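Local coordinates for sigma regulatory family protein-PP2C phosphatase (Chlamydia trachomatis serovar L2, PDB 6MAB) that probably senses small metabolites such as TCA-cycle intermediates through its periplasmic domain, the part described here, and probably acts as a phosphatase through another part, at residues H26-T31 with N153-G158; E63-F68 with S92-L97; K73-V78 with L146-D151; S167-I172 with T258-S263; D188-H193 with P219-D224. All blocks are in the same frame, centred on the assembly; numbering follows the deposited sequence.

Contact 1 of 5, residues H26-T31 with N153-G158; sequences HTLQQT and NYLLNG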
# COMPACT_ATOMS: atom_id res chain seq x y z
N HIS A 26 -5.96 6.42 -9.93
CA HIS A 26 -5.10 7.27 -10.73
C HIS A 26 -4.34 8.25 -9.85
O HIS A 26 -3.15 8.51 -10.08
CB HIS A 26 -5.95 8.01 -11.77
CG HIS A 26 -5.21 9.08 -12.49
ND1 HIS A 26 -4.39 8.83 -13.57
CD2 HIS A 26 -5.16 10.42 -12.29
CE1 HIS A 26 -3.87 9.96 -14.00
NE2 HIS A 26 -4.33 10.95 -13.25
N THR A 27 -5.00 8.78 -8.82
CA THR A 27 -4.31 9.68 -7.90
C THR A 27 -3.14 8.97 -7.23
O THR A 27 -2.02 9.51 -7.16
CB THR A 27 -5.30 10.22 -6.86
OG1 THR A 27 -6.33 10.98 -7.53
CG2 THR A 27 -4.60 11.14 -5.86
N LEU A 28 -3.37 7.76 -6.74
CA LEU A 28 -2.30 7.02 -6.10
C LEU A 28 -1.19 6.65 -7.08
O LEU A 28 -0.01 6.63 -6.69
CB LEU A 28 -2.89 5.78 -5.41
CG LEU A 28 -3.82 6.13 -4.24
CD1 LEU A 28 -4.53 4.87 -3.74
CD2 LEU A 28 -3.08 6.79 -3.08
N GLN A 29 -1.52 6.38 -8.35
CA GLN A 29 -0.48 6.09 -9.33
C GLN A 29 0.41 7.30 -9.59
O GLN A 29 1.61 7.15 -9.89
CB GLN A 29 -1.11 5.59 -10.63
CG GLN A 29 -1.63 4.17 -10.57
CD GLN A 29 -2.60 3.83 -11.69
OE1 GLN A 29 -2.92 4.66 -12.54
NE2 GLN A 29 -3.09 2.59 -11.69
N GLN A 30 -0.15 8.50 -9.46
CA GLN A 30 0.59 9.72 -9.68
C GLN A 30 1.40 10.16 -8.47
O GLN A 30 2.39 10.90 -8.62
CB GLN A 30 -0.38 10.83 -10.09
CG GLN A 30 -1.09 10.57 -11.41
CD GLN A 30 -0.10 10.28 -12.54
OE1 GLN A 30 -0.22 9.28 -13.24
NE2 GLN A 30 0.91 11.14 -12.68
N THR A 31 1.06 9.67 -7.27
CA THR A 31 1.63 10.19 -6.03
C THR A 31 2.50 9.19 -5.26
O THR A 31 3.40 9.62 -4.54
CB THR A 31 0.52 10.67 -5.09
OG1 THR A 31 -0.43 9.62 -4.89
CG2 THR A 31 -0.20 11.86 -5.69
N ASN A 153 -0.86 9.44 5.19
CA ASN A 153 -2.05 10.14 5.64
C ASN A 153 -2.36 11.35 4.75
O ASN A 153 -3.54 11.64 4.51
CB ASN A 153 -1.94 10.55 7.11
CG ASN A 153 -0.68 11.34 7.47
OD1 ASN A 153 0.13 11.72 6.64
ND2 ASN A 153 -0.55 11.60 8.78
N TYR A 154 -1.34 12.04 4.24
CA TYR A 154 -1.59 13.22 3.41
C TYR A 154 -2.31 12.86 2.11
O TYR A 154 -2.93 13.74 1.49
CB TYR A 154 -0.26 13.93 3.10
CG TYR A 154 0.59 13.22 2.08
CD1 TYR A 154 1.35 12.11 2.41
CD2 TYR A 154 0.64 13.67 0.76
CE1 TYR A 154 2.14 11.46 1.45
CE2 TYR A 154 1.42 13.05 -0.18
CZ TYR A 154 2.16 11.95 0.16
OH TYR A 154 2.93 11.32 -0.80
N LEU A 155 -2.28 11.60 1.70
CA LEU A 155 -3.06 11.11 0.57
C LEU A 155 -4.35 10.44 0.99
O LEU A 155 -5.42 10.79 0.52
CB LEU A 155 -2.25 10.09 -0.22
CG LEU A 155 -1.06 10.62 -1.00
CD1 LEU A 155 -0.14 9.45 -1.32
CD2 LEU A 155 -1.56 11.32 -2.27
N LEU A 156 -4.25 9.48 1.91
CA LEU A 156 -5.42 8.69 2.23
C LEU A 156 -6.48 9.45 3.01
O LEU A 156 -7.68 9.15 2.85
CB LEU A 156 -5.01 7.43 2.99
CG LEU A 156 -4.17 6.47 2.17
CD1 LEU A 156 -4.01 5.14 2.91
CD2 LEU A 156 -4.73 6.22 0.75
N ASN A 157 -6.11 10.41 3.88
CA ASN A 157 -7.14 11.16 4.59
C ASN A 157 -8.12 11.79 3.61
O ASN A 157 -9.33 11.70 3.79
CB ASN A 157 -6.53 12.23 5.49
CG ASN A 157 -5.82 11.65 6.69
OD1 ASN A 157 -5.83 10.44 6.90
ND2 ASN A 157 -5.16 12.50 7.47
N GLY A 158 -7.60 12.41 2.55
CA GLY A 158 -8.48 13.03 1.58
C GLY A 158 -9.19 12.03 0.69
O GLY A 158 -10.37 12.21 0.37
O HOH W 1 3.53 12.07 -3.25
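Two antiparallel helix ends meet where Thr31 and Leu155 slide past each other, joining the last turn of the long N-terminal helix 2-31 to the start of helix 153-160, the short helix that follows the first antiparallel sheet. The axes of the two short segments run 11.3 Å apart at 172°, a wide spacing, spanned by a handful of side chains. Both methyls of Leu155 lie against the Thr31 hydroxyl: CD2 comes to 3.3 Å from OG1 and CD1 to 3.6 Å from the same oxygen. OG1 is set between its own N and carbonyl carbon (chi1 54°), which lets it reach back along the helix to Thr27 O at 2.8 Å, from above the carbonyl plane. One turn earlier, Leu28 sends CD2 toward Leu156 CD2, 4.2 Å away, and its CD2 also approaches Leu155 CD1; the same leucine touches Leu159 and, on strand 254-261, Phe254 and Ile256. At the other margin a water lies near the plane of the Tyr154 ring, bonded to Tyr154 OH at 2.6 Å and donating to Thr31 O at 2.8 Å. Since no direct hydrogen bond spans the helices, the union rests on leucine methyls and this single water, with the threonine hydroxyl satisfied inside its own helix so that it can accept an apolar neighbour.

Contact 2 of 5, residues E63-F68 with S92-L97; sequences EMEKIF and SRIEQL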
# COMPACT_ATOMS: atom_id res chain seq x y z
N GLU A 63 23.84 12.87 8.53
CA GLU A 63 23.51 13.81 7.46
C GLU A 63 22.15 13.50 6.85
O GLU A 63 21.39 14.41 6.50
CB GLU A 63 24.60 13.79 6.38
N MET A 64 21.83 12.21 6.69
CA MET A 64 20.53 11.85 6.14
C MET A 64 19.41 12.26 7.10
O MET A 64 18.34 12.71 6.67
CB MET A 64 20.47 10.34 5.87
CG MET A 64 21.41 9.92 4.71
SD MET A 64 21.74 8.15 4.59
CE MET A 64 20.11 7.45 4.35
N GLU A 65 19.64 12.10 8.39
CA GLU A 65 18.66 12.53 9.38
C GLU A 65 18.36 14.03 9.30
O GLU A 65 17.20 14.44 9.35
CB GLU A 65 19.17 12.17 10.77
CG GLU A 65 18.25 12.56 11.89
CD GLU A 65 18.91 12.40 13.23
OE1 GLU A 65 20.06 12.87 13.39
OE2 GLU A 65 18.28 11.80 14.12
N LYS A 66 19.41 14.86 9.23
CA LYS A 66 19.19 16.30 9.21
C LYS A 66 18.33 16.72 8.03
O LYS A 66 17.47 17.61 8.15
CB LYS A 66 20.54 17.05 9.17
CG LYS A 66 21.19 17.22 10.52
N ILE A 67 18.53 16.09 6.87
CA ILE A 67 17.81 16.47 5.66
C ILE A 67 16.40 15.89 5.65
O ILE A 67 15.44 16.59 5.31
CB ILE A 67 18.60 16.02 4.42
CG1 ILE A 67 19.95 16.74 4.36
CG2 ILE A 67 17.78 16.25 3.15
CD1 ILE A 67 20.91 16.18 3.32
N PHE A 68 16.25 14.60 5.99
CA PHE A 68 15.04 13.86 5.67
C PHE A 68 14.17 13.50 6.86
O PHE A 68 13.08 12.96 6.65
CB PHE A 68 15.39 12.57 4.92
CG PHE A 68 15.95 12.80 3.54
CD1 PHE A 68 15.16 13.33 2.56
CD2 PHE A 68 17.24 12.46 3.25
CE1 PHE A 68 15.66 13.54 1.29
CE2 PHE A 68 17.75 12.67 1.99
CZ PHE A 68 16.95 13.21 1.01
N SER A 92 18.34 7.64 7.85
CA SER A 92 17.83 8.80 8.57
C SER A 92 17.27 8.42 9.93
O SER A 92 17.08 9.30 10.77
CB SER A 92 16.74 9.50 7.75
OG SER A 92 15.60 8.67 7.61
N ARG A 93 16.96 7.13 10.14
CA ARG A 93 16.55 6.60 11.45
C ARG A 93 17.77 5.95 12.07
O ARG A 93 18.09 4.80 11.76
CB ARG A 93 15.42 5.59 11.32
CG ARG A 93 14.03 6.16 11.29
CD ARG A 93 13.00 5.07 11.00
NE ARG A 93 12.62 4.29 12.17
CZ ARG A 93 11.90 3.17 12.11
NH1 ARG A 93 11.49 2.69 10.94
NH2 ARG A 93 11.59 2.53 13.23
N ILE A 94 18.45 6.68 12.96
CA ILE A 94 19.71 6.21 13.49
C ILE A 94 19.53 4.85 14.13
O ILE A 94 20.41 3.98 14.07
CB ILE A 94 20.28 7.23 14.49
CG1 ILE A 94 20.42 8.61 13.81
CG2 ILE A 94 21.60 6.75 15.09
CD1 ILE A 94 21.22 8.60 12.53
N GLU A 95 18.37 4.64 14.77
CA GLU A 95 18.10 3.41 15.49
C GLU A 95 18.05 2.19 14.57
O GLU A 95 18.22 1.06 15.04
CB GLU A 95 16.79 3.56 16.27
CG GLU A 95 15.52 3.71 15.41
CD GLU A 95 15.12 5.17 15.10
OE1 GLU A 95 15.99 6.08 15.11
OE2 GLU A 95 13.92 5.40 14.84
N GLN A 96 17.82 2.40 13.27
CA GLN A 96 17.81 1.32 12.29
C GLN A 96 19.20 0.93 11.81
O GLN A 96 19.35 -0.11 11.16
CB GLN A 96 16.98 1.70 11.06
CG GLN A 96 15.51 1.94 11.32
CD GLN A 96 14.85 0.77 12.00
OE1 GLN A 96 14.88 0.67 13.23
NE2 GLN A 96 14.26 -0.12 11.22
N LEU A 97 20.21 1.73 12.11
CA LEU A 97 21.52 1.50 11.54
C LEU A 97 22.07 0.13 11.93
O LEU A 97 22.09 -0.25 13.11
CB LEU A 97 22.45 2.62 12.01
CG LEU A 97 23.81 2.73 11.35
CD1 LEU A 97 23.66 2.93 9.85
CD2 LEU A 97 24.55 3.90 11.96
O HOH W 2 17.03 9.29 13.89
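Ser92, the first residue beyond strand 86-91, lies against the turn Met64-Phe68 of helix 58-68, its CA only 3.9 Å from Glu65 CA. Its CB rests on Met64 O at 3.7 Å and faces Phe68 CB at 4.4 Å. With chi1 at 66°, OG stands between its own N and carbonyl carbon and bonds to Ile75 N of the adjacent strand, not to the helix. The methionine chain is bent at chi3, which brings its CE near Ser92 N at 3.9 Å, while Ser92 O takes the aliphatic part of Glu65, with CB 3.6 Å away. Arg93 turns from the helix; its NE makes a salt bridge to Glu95 OE2 at 3.2 Å, reaching that oxygen from above the carboxylate plane, while NH1 reaches Glu74, with Gln96 CD lying over the centre of one guanidinium face. The contact thus seats a connecting helix on the chain leaving an outer strand of a five-stranded antiparallel sheet with the 2-1-5-4-3 order of PAS-like sensor modules. Ile94 opens a single 3-10 turn, 94-96, and its CG1 meets Glu65 OE2 at 3.9 Å, the two chains crossing at about a right angle. One water ties these pieces together: it donates to Glu65 OE2 and to Ser92 O and accepts from Ile94 N. Farther on, Leu97 leans on Leu58 and Ser61, earlier in the same helix.

Contact 3 of 5, residues K73-V78 with L146-D151; sequences KEISLV and LYTLSD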
# COMPACT_ATOMS: atom_id res chain seq x y z
N LYS A 73 9.44 8.97 7.12
CA LYS A 73 9.61 8.20 8.34
C LYS A 73 10.97 7.53 8.36
O LYS A 73 11.59 7.41 9.42
CB LYS A 73 8.49 7.16 8.48
CG LYS A 73 8.67 6.24 9.70
CD LYS A 73 7.55 5.22 9.84
CE LYS A 73 7.73 4.38 11.10
NZ LYS A 73 7.11 5.04 12.26
N GLU A 74 11.46 7.12 7.19
CA GLU A 74 12.76 6.48 7.08
C GLU A 74 13.25 6.59 5.65
O GLU A 74 12.49 6.31 4.72
CB GLU A 74 12.69 4.99 7.48
CG GLU A 74 14.02 4.23 7.35
CD GLU A 74 13.91 2.78 7.83
OE1 GLU A 74 13.07 2.54 8.71
OE2 GLU A 74 14.66 1.90 7.34
N ILE A 75 14.50 6.96 5.48
CA ILE A 75 15.21 6.68 4.25
C ILE A 75 16.51 5.96 4.60
O ILE A 75 17.27 6.43 5.45
CB ILE A 75 15.46 7.96 3.42
CG1 ILE A 75 16.27 7.61 2.20
CG2 ILE A 75 16.18 8.99 4.25
CD1 ILE A 75 16.22 8.69 1.15
N SER A 76 16.73 4.79 3.98
CA SER A 76 17.85 3.92 4.33
C SER A 76 18.56 3.40 3.08
O SER A 76 17.93 3.04 2.10
CB SER A 76 17.37 2.70 5.15
OG SER A 76 16.89 3.11 6.41
N LEU A 77 19.89 3.35 3.17
CA LEU A 77 20.72 2.62 2.24
C LEU A 77 20.97 1.25 2.81
O LEU A 77 21.56 1.12 3.90
CB LEU A 77 22.05 3.33 2.01
CG LEU A 77 22.17 4.57 1.17
CD1 LEU A 77 23.65 4.97 1.17
CD2 LEU A 77 21.66 4.29 -0.24
N VAL A 78 20.55 0.23 2.07
CA VAL A 78 20.58 -1.16 2.51
C VAL A 78 21.57 -1.89 1.62
O VAL A 78 21.34 -2.04 0.42
CB VAL A 78 19.18 -1.79 2.45
CG1 VAL A 78 19.20 -3.21 3.10
CG2 VAL A 78 18.18 -0.90 3.14
N LEU A 146 17.79 1.34 -2.03
CA LEU A 146 17.35 2.57 -1.37
C LEU A 146 15.92 2.34 -0.89
O LEU A 146 15.01 2.13 -1.71
CB LEU A 146 17.42 3.77 -2.31
CG LEU A 146 17.00 5.09 -1.66
CD1 LEU A 146 17.93 5.45 -0.51
CD2 LEU A 146 17.01 6.23 -2.68
N TYR A 147 15.74 2.32 0.43
CA TYR A 147 14.51 1.94 1.11
C TYR A 147 13.91 3.18 1.77
O TYR A 147 14.58 3.83 2.58
CB TYR A 147 14.87 0.87 2.13
CG TYR A 147 13.76 0.33 3.01
CD1 TYR A 147 13.38 0.99 4.15
CD2 TYR A 147 13.14 -0.87 2.70
CE1 TYR A 147 12.36 0.47 4.98
CE2 TYR A 147 12.13 -1.40 3.52
CZ TYR A 147 11.76 -0.72 4.65
OH TYR A 147 10.78 -1.23 5.48
N THR A 148 12.67 3.53 1.41
CA THR A 148 12.00 4.67 2.02
C THR A 148 10.61 4.29 2.52
O THR A 148 9.90 3.45 1.93
CB THR A 148 11.90 5.89 1.11
OG1 THR A 148 11.22 5.54 -0.08
CG2 THR A 148 13.28 6.42 0.75
N LEU A 149 10.26 4.91 3.65
CA LEU A 149 8.94 4.82 4.28
C LEU A 149 8.37 6.22 4.42
O LEU A 149 9.02 7.10 5.00
CB LEU A 149 9.04 4.18 5.66
CG LEU A 149 9.65 2.79 5.79
CD1 LEU A 149 9.72 2.38 7.26
CD2 LEU A 149 8.88 1.74 4.98
N SER A 150 7.17 6.43 3.89
CA SER A 150 6.47 7.71 3.91
C SER A 150 5.05 7.52 4.45
O SER A 150 4.31 6.63 4.00
CB SER A 150 6.45 8.29 2.46
OG SER A 150 5.51 9.33 2.30
N ASP A 151 4.67 8.35 5.43
CA ASP A 151 3.30 8.29 5.94
C ASP A 151 2.34 8.72 4.84
O ASP A 151 2.51 9.81 4.26
CB ASP A 151 3.15 9.18 7.16
CG ASP A 151 1.91 8.88 7.97
OD1 ASP A 151 0.89 8.48 7.38
OD2 ASP A 151 1.95 9.06 9.21
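Strands 74-78 and 146-151 run antiparallel at 175°, their axes 4.6 Å apart at closest, with Glu74-Leu149 and Ser76-Tyr147 as hydrogen-bonded pairs and Ile75-Thr148 and Leu77-Leu146 as non-hydrogen-bonded ones. Strand 142-151 is the middle one of five and strand 74-80 lies beside it, one in from the edge, in the 2-1-5-4-3 order of PAS-like domains. The pairing starts with a classic beta bulge: Lys73 and Glu74 both face Leu149, whose O receives Glu74 N and, weakly, Lys73 N. Leu149 N returns a bond to Glu74 O at 2.8 Å. On the side of Ile75, Leu77, Leu146 and Thr148 the packing is apolar. Ile75 CG1, anti to its N, lies 3.5 Å from Thr148 CG2 and 3.8 Å from Leu146 CD1, which also meets Leu77 CD2. Phe42, Leu39 and Ile38 of helix 35-45 pack over this face. The opposite face carries Glu74, Ser76, Tyr147 and Leu149. The extended Glu74 chain runs alongside Leu149, and its carboxylate, turned 41° from the Tyr147 ring, brings OE2 to 3.6 Å from Tyr147 CD1. Tyr101 supplies a hydroxyl to OE2 and sets its ring edge-to-face with that of Tyr147, while Arg93 forms a salt bridge with OE1, a setting that probably favours the ionised acid. Ser76 OG donates to Glu74 OE2 at 2.7 Å, arriving on the anti side, 24° out of the carboxylate plane.

Contact 4 of 5, residues S167-I172 with T258-S263; sequences SVKTAI and TYEEKS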
# COMPACT_ATOMS: atom_id res chain seq x y z
N SER A 167 -21.59 10.68 -1.04
CA SER A 167 -20.16 10.48 -1.24
C SER A 167 -19.75 9.03 -0.97
O SER A 167 -20.04 8.47 0.08
CB SER A 167 -19.37 11.44 -0.34
OG SER A 167 -17.99 11.43 -0.65
N VAL A 168 -19.06 8.41 -1.92
CA VAL A 168 -18.69 7.01 -1.74
C VAL A 168 -17.54 6.90 -0.76
O VAL A 168 -16.73 7.82 -0.59
CB VAL A 168 -18.35 6.33 -3.08
CG1 VAL A 168 -19.43 6.62 -4.11
CG2 VAL A 168 -16.97 6.73 -3.56
N LYS A 169 -17.48 5.76 -0.11
CA LYS A 169 -16.45 5.44 0.87
C LYS A 169 -15.40 4.55 0.22
O LYS A 169 -15.62 3.99 -0.86
CB LYS A 169 -17.08 4.75 2.07
CG LYS A 169 -18.20 5.58 2.70
CD LYS A 169 -18.87 4.86 3.86
CE LYS A 169 -20.05 5.67 4.41
NZ LYS A 169 -21.05 6.02 3.35
N THR A 170 -14.24 4.44 0.87
CA THR A 170 -13.09 3.79 0.24
C THR A 170 -12.35 2.93 1.26
O THR A 170 -12.21 3.31 2.43
CB THR A 170 -12.11 4.84 -0.33
OG1 THR A 170 -12.80 5.70 -1.23
CG2 THR A 170 -10.92 4.17 -1.06
N ALA A 171 -11.83 1.80 0.81
CA ALA A 171 -10.93 0.96 1.59
C ALA A 171 -9.74 0.59 0.72
O ALA A 171 -9.90 0.28 -0.47
CB ALA A 171 -11.61 -0.29 2.09
N ILE A 172 -8.55 0.66 1.30
CA ILE A 172 -7.32 0.23 0.66
C ILE A 172 -7.06 -1.21 1.08
O ILE A 172 -7.03 -1.51 2.29
CB ILE A 172 -6.14 1.13 1.06
CG1 ILE A 172 -6.44 2.59 0.73
CG2 ILE A 172 -4.83 0.64 0.42
CD1 ILE A 172 -6.72 2.89 -0.72
N THR A 258 -14.19 0.71 -3.40
CA THR A 258 -15.14 1.77 -3.08
C THR A 258 -16.47 1.13 -2.69
O THR A 258 -16.81 0.04 -3.15
CB THR A 258 -15.32 2.73 -4.25
OG1 THR A 258 -15.60 1.97 -5.42
CG2 THR A 258 -14.05 3.56 -4.43
N TYR A 259 -17.21 1.79 -1.80
CA TYR A 259 -18.43 1.17 -1.30
C TYR A 259 -19.38 2.26 -0.83
O TYR A 259 -18.97 3.41 -0.58
CB TYR A 259 -18.15 0.13 -0.18
CG TYR A 259 -17.54 0.68 1.12
CD1 TYR A 259 -16.17 0.92 1.22
CD2 TYR A 259 -18.33 0.96 2.22
CE1 TYR A 259 -15.60 1.44 2.38
CE2 TYR A 259 -17.76 1.47 3.41
CZ TYR A 259 -16.40 1.71 3.46
OH TYR A 259 -15.82 2.24 4.60
N GLU A 260 -20.65 1.88 -0.71
CA GLU A 260 -21.72 2.81 -0.38
C GLU A 260 -22.89 1.98 0.14
O GLU A 260 -23.04 0.81 -0.22
CB GLU A 260 -22.14 3.62 -1.62
CG GLU A 260 -23.29 4.58 -1.41
CD GLU A 260 -23.02 5.62 -0.32
OE1 GLU A 260 -23.01 5.27 0.89
OE2 GLU A 260 -22.83 6.81 -0.69
N GLU A 261 -23.72 2.60 0.98
CA GLU A 261 -24.93 1.93 1.41
C GLU A 261 -25.79 1.55 0.21
O GLU A 261 -26.01 2.35 -0.69
CB GLU A 261 -25.71 2.83 2.37
CG GLU A 261 -24.96 3.12 3.65
CD GLU A 261 -25.72 4.03 4.58
OE1 GLU A 261 -26.95 3.92 4.65
OE2 GLU A 261 -25.06 4.86 5.24
N LYS A 262 -26.27 0.31 0.21
CA LYS A 262 -27.15 -0.14 -0.86
C LYS A 262 -28.35 0.78 -1.03
O LYS A 262 -28.80 1.05 -2.16
CB LYS A 262 -27.59 -1.58 -0.57
CG LYS A 262 -28.49 -2.18 -1.61
CD LYS A 262 -28.74 -3.66 -1.32
CE LYS A 262 -30.06 -4.16 -1.85
NZ LYS A 262 -30.29 -5.56 -1.37
N SER A 263 -28.92 1.25 0.08
CA SER A 263 -30.09 2.10 0.03
C SER A 263 -29.80 3.42 -0.68
O SER A 263 -30.68 3.98 -1.35
CB SER A 263 -30.62 2.36 1.44
OG SER A 263 -29.74 3.18 2.22
O HOH W 3 -22.78 9.09 0.46
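Lys169 lies across the ring of Tyr259 in the dense half of this contact. Its CB sits over the ring face, 3.6 Å from the centroid and 17° off the normal, a CH-pi contact, and CD continues across to 3.6 Å from Tyr259 CE2. The tyrosine reaches this place because its CG stands between the backbone N and carbonyl carbon (chi1 65°), which folds the ring over the neighbouring strand; its OH is then held by Asp184. The two residues also exchange two backbone hydrogen bonds, with Lys169 N to Tyr259 O at 2.8 Å. This hydrogen-bonded pair and the non-hydrogen-bonded pair Thr170-Thr258 join strand 169-174 to strand 254-261, the first and last strands of the second antiparallel sheet, next to each other as expected of a PAS-like module. The threonines lie side by side on the other face, toward helix 2-31, where Thr258 OG1 bonds to Leu17 O. The packing thins toward Ser167, exposed and poorly ordered. There Ser167 O and Glu260 OE2, both acceptors, stand 3.3 Å apart with no bond between them, and a water modelled near both is doubtful in detail. Glu260 bends at chi2, and its OE1 receives Glu261 N at 2.8 Å on the anti lone pair, just ahead of helix 262-267. Lys169 NZ forms a salt bridge with the same OE1 at 3.2 Å, its hydrogen bond weak.

Contact 5 of 5, residues D188-H193 with P219-D224; sequences DLVSIH and PPLNLD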
# COMPACT_ATOMS: atom_id res chain seq x y z
N ASP A 188 -10.55 -1.47 9.54
CA ASP A 188 -9.10 -1.52 9.43
C ASP A 188 -8.57 -2.88 9.91
O ASP A 188 -8.96 -3.38 10.99
CB ASP A 188 -8.46 -0.38 10.22
CG ASP A 188 -8.70 1.00 9.60
OD1 ASP A 188 -9.40 1.14 8.57
OD2 ASP A 188 -8.19 1.96 10.18
N LEU A 189 -7.73 -3.48 9.08
CA LEU A 189 -7.09 -4.78 9.33
C LEU A 189 -8.12 -5.88 9.55
O LEU A 189 -8.00 -6.71 10.45
CB LEU A 189 -6.10 -4.70 10.49
CG LEU A 189 -4.91 -3.74 10.27
CD1 LEU A 189 -3.99 -3.70 11.49
CD2 LEU A 189 -4.11 -4.14 9.03
N VAL A 190 -9.12 -5.91 8.69
CA VAL A 190 -10.15 -6.93 8.61
C VAL A 190 -10.05 -7.57 7.24
O VAL A 190 -9.71 -6.91 6.25
CB VAL A 190 -11.55 -6.32 8.84
CG1 VAL A 190 -12.65 -7.32 8.58
CG2 VAL A 190 -11.63 -5.77 10.29
N SER A 191 -10.35 -8.86 7.18
CA SER A 191 -10.35 -9.61 5.93
C SER A 191 -11.63 -9.42 5.13
O SER A 191 -12.74 -9.46 5.67
CB SER A 191 -10.16 -11.10 6.22
OG SER A 191 -10.26 -11.83 5.01
N ILE A 192 -11.48 -9.24 3.81
CA ILE A 192 -12.65 -9.21 2.94
C ILE A 192 -13.21 -10.57 2.56
O ILE A 192 -14.25 -10.62 1.89
CB ILE A 192 -12.34 -8.49 1.62
CG1 ILE A 192 -11.31 -9.27 0.81
CG2 ILE A 192 -11.87 -7.06 1.91
CD1 ILE A 192 -11.16 -8.79 -0.62
N HIS A 193 -12.56 -11.66 2.93
CA HIS A 193 -12.99 -12.99 2.51
C HIS A 193 -13.94 -13.60 3.55
O HIS A 193 -14.29 -12.96 4.54
CB HIS A 193 -11.77 -13.86 2.26
CG HIS A 193 -10.89 -13.33 1.17
ND1 HIS A 193 -11.35 -13.10 -0.10
CD2 HIS A 193 -9.59 -12.96 1.18
CE1 HIS A 193 -10.37 -12.60 -0.84
NE2 HIS A 193 -9.29 -12.50 -0.09
N PRO A 219 -14.15 -10.56 12.89
CA PRO A 219 -15.05 -11.16 11.89
C PRO A 219 -14.76 -10.63 10.50
O PRO A 219 -14.82 -9.41 10.28
CB PRO A 219 -16.45 -10.76 12.37
CG PRO A 219 -16.29 -10.66 13.86
CD PRO A 219 -14.91 -10.08 14.07
N PRO A 220 -14.47 -11.50 9.54
CA PRO A 220 -14.25 -11.05 8.15
C PRO A 220 -15.54 -10.53 7.54
O PRO A 220 -16.65 -10.82 8.00
CB PRO A 220 -13.78 -12.31 7.43
CG PRO A 220 -13.41 -13.26 8.46
CD PRO A 220 -14.20 -12.94 9.68
N LEU A 221 -15.38 -9.77 6.46
CA LEU A 221 -16.51 -9.13 5.81
C LEU A 221 -17.24 -10.01 4.81
O LEU A 221 -18.38 -9.71 4.45
CB LEU A 221 -16.04 -7.86 5.08
CG LEU A 221 -15.46 -6.74 5.93
CD1 LEU A 221 -15.11 -5.59 5.01
CD2 LEU A 221 -16.46 -6.30 6.98
N ASN A 222 -16.60 -11.07 4.33
CA ASN A 222 -17.25 -12.04 3.45
C ASN A 222 -17.87 -11.36 2.23
O ASN A 222 -19.05 -11.55 1.92
CB ASN A 222 -18.30 -12.84 4.23
CG ASN A 222 -18.79 -14.07 3.48
OD1 ASN A 222 -18.12 -14.58 2.57
ND2 ASN A 222 -19.96 -14.57 3.88
N LEU A 223 -17.07 -10.56 1.54
CA LEU A 223 -17.58 -9.89 0.34
C LEU A 223 -18.12 -10.92 -0.64
O LEU A 223 -17.49 -11.96 -0.89
CB LEU A 223 -16.47 -9.06 -0.31
CG LEU A 223 -16.47 -7.58 0.09
CD1 LEU A 223 -16.42 -7.35 1.58
CD2 LEU A 223 -15.28 -6.91 -0.58
N ASP A 224 -19.31 -10.65 -1.17
CA ASP A 224 -20.02 -11.59 -2.02
C ASP A 224 -20.14 -10.98 -3.41
O ASP A 224 -20.72 -9.89 -3.55
CB ASP A 224 -21.40 -11.87 -1.42
CG ASP A 224 -22.13 -13.00 -2.11
OD1 ASP A 224 -21.47 -13.79 -2.82
OD2 ASP A 224 -23.36 -13.08 -1.94
O HOH W 4 -14.25 -11.65 -1.07
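Leu223 packs its whole side chain against Ile192, and its atoms can be followed outward. CB lies 3.5 Å from Ile192 O; CG stays beside that oxygen a little farther off; then the branches part, CD1 remaining at 3.9 Å from Ile192 O while CD2 turns to Ile192 CB at 4.0 Å. A chi1 of -96°, well away from a staggered position, accompanies this fit, in which the leucine lies beside a carbonyl that its own N also grips, Leu223 N to Ile192 O at 2.8 Å. Two more backbone bonds run between the segments. Leu221 N meets Ser191 O almost head-on, whereas Asn222 N approaches His193 O from 60° out of the carbonyl plane, an oblique bond of 3.0 Å; Asn222 itself has a left-handed backbone conformation. Pro220 CB comes unusually close to the same His193 O, 3.0 Å. Val190, with CG1 anti to its N, puts that methyl 3.9 Å from Leu221 CG, the two side chains crossing at about a right angle. Ser191 OG accepts from His193 N, an ST turn, and is also bonded to Thr195 O and Gln200 NE2, so a single hydroxyl fixes the bend. Two irregular segments are thereby fastened together within the long loop that connects strands 179-182 and 224-225. Ile192 and Leu221 rest on Ile179 at the edge of the second sheet, while Leu223 reaches Val233 and Phe235 of strand 232-237.

Contacts 2 and 3 belong to one sheet module, contacts 4 and 5 to the other, on opposite sides of the chain's centre, a layout consistent with a double-Cache sensor. Contact 1 lies between them, its centre 18 Å from that of contact 3 and 17 Å from that of contact 4. It touches contact 4 through Leu156 CD2 and Ile172 CG1, 4.0 Å apart, and adjoins contact 3 in sequence. Contacts 2 and 3, centres 9 Å apart, are locked by the salt bridge from Arg93 NH1 to Glu74 OE1 at 2.7 Å. Contact 5 is nested in the loop closed by contact 4, with nearest atoms about 7 Å apart.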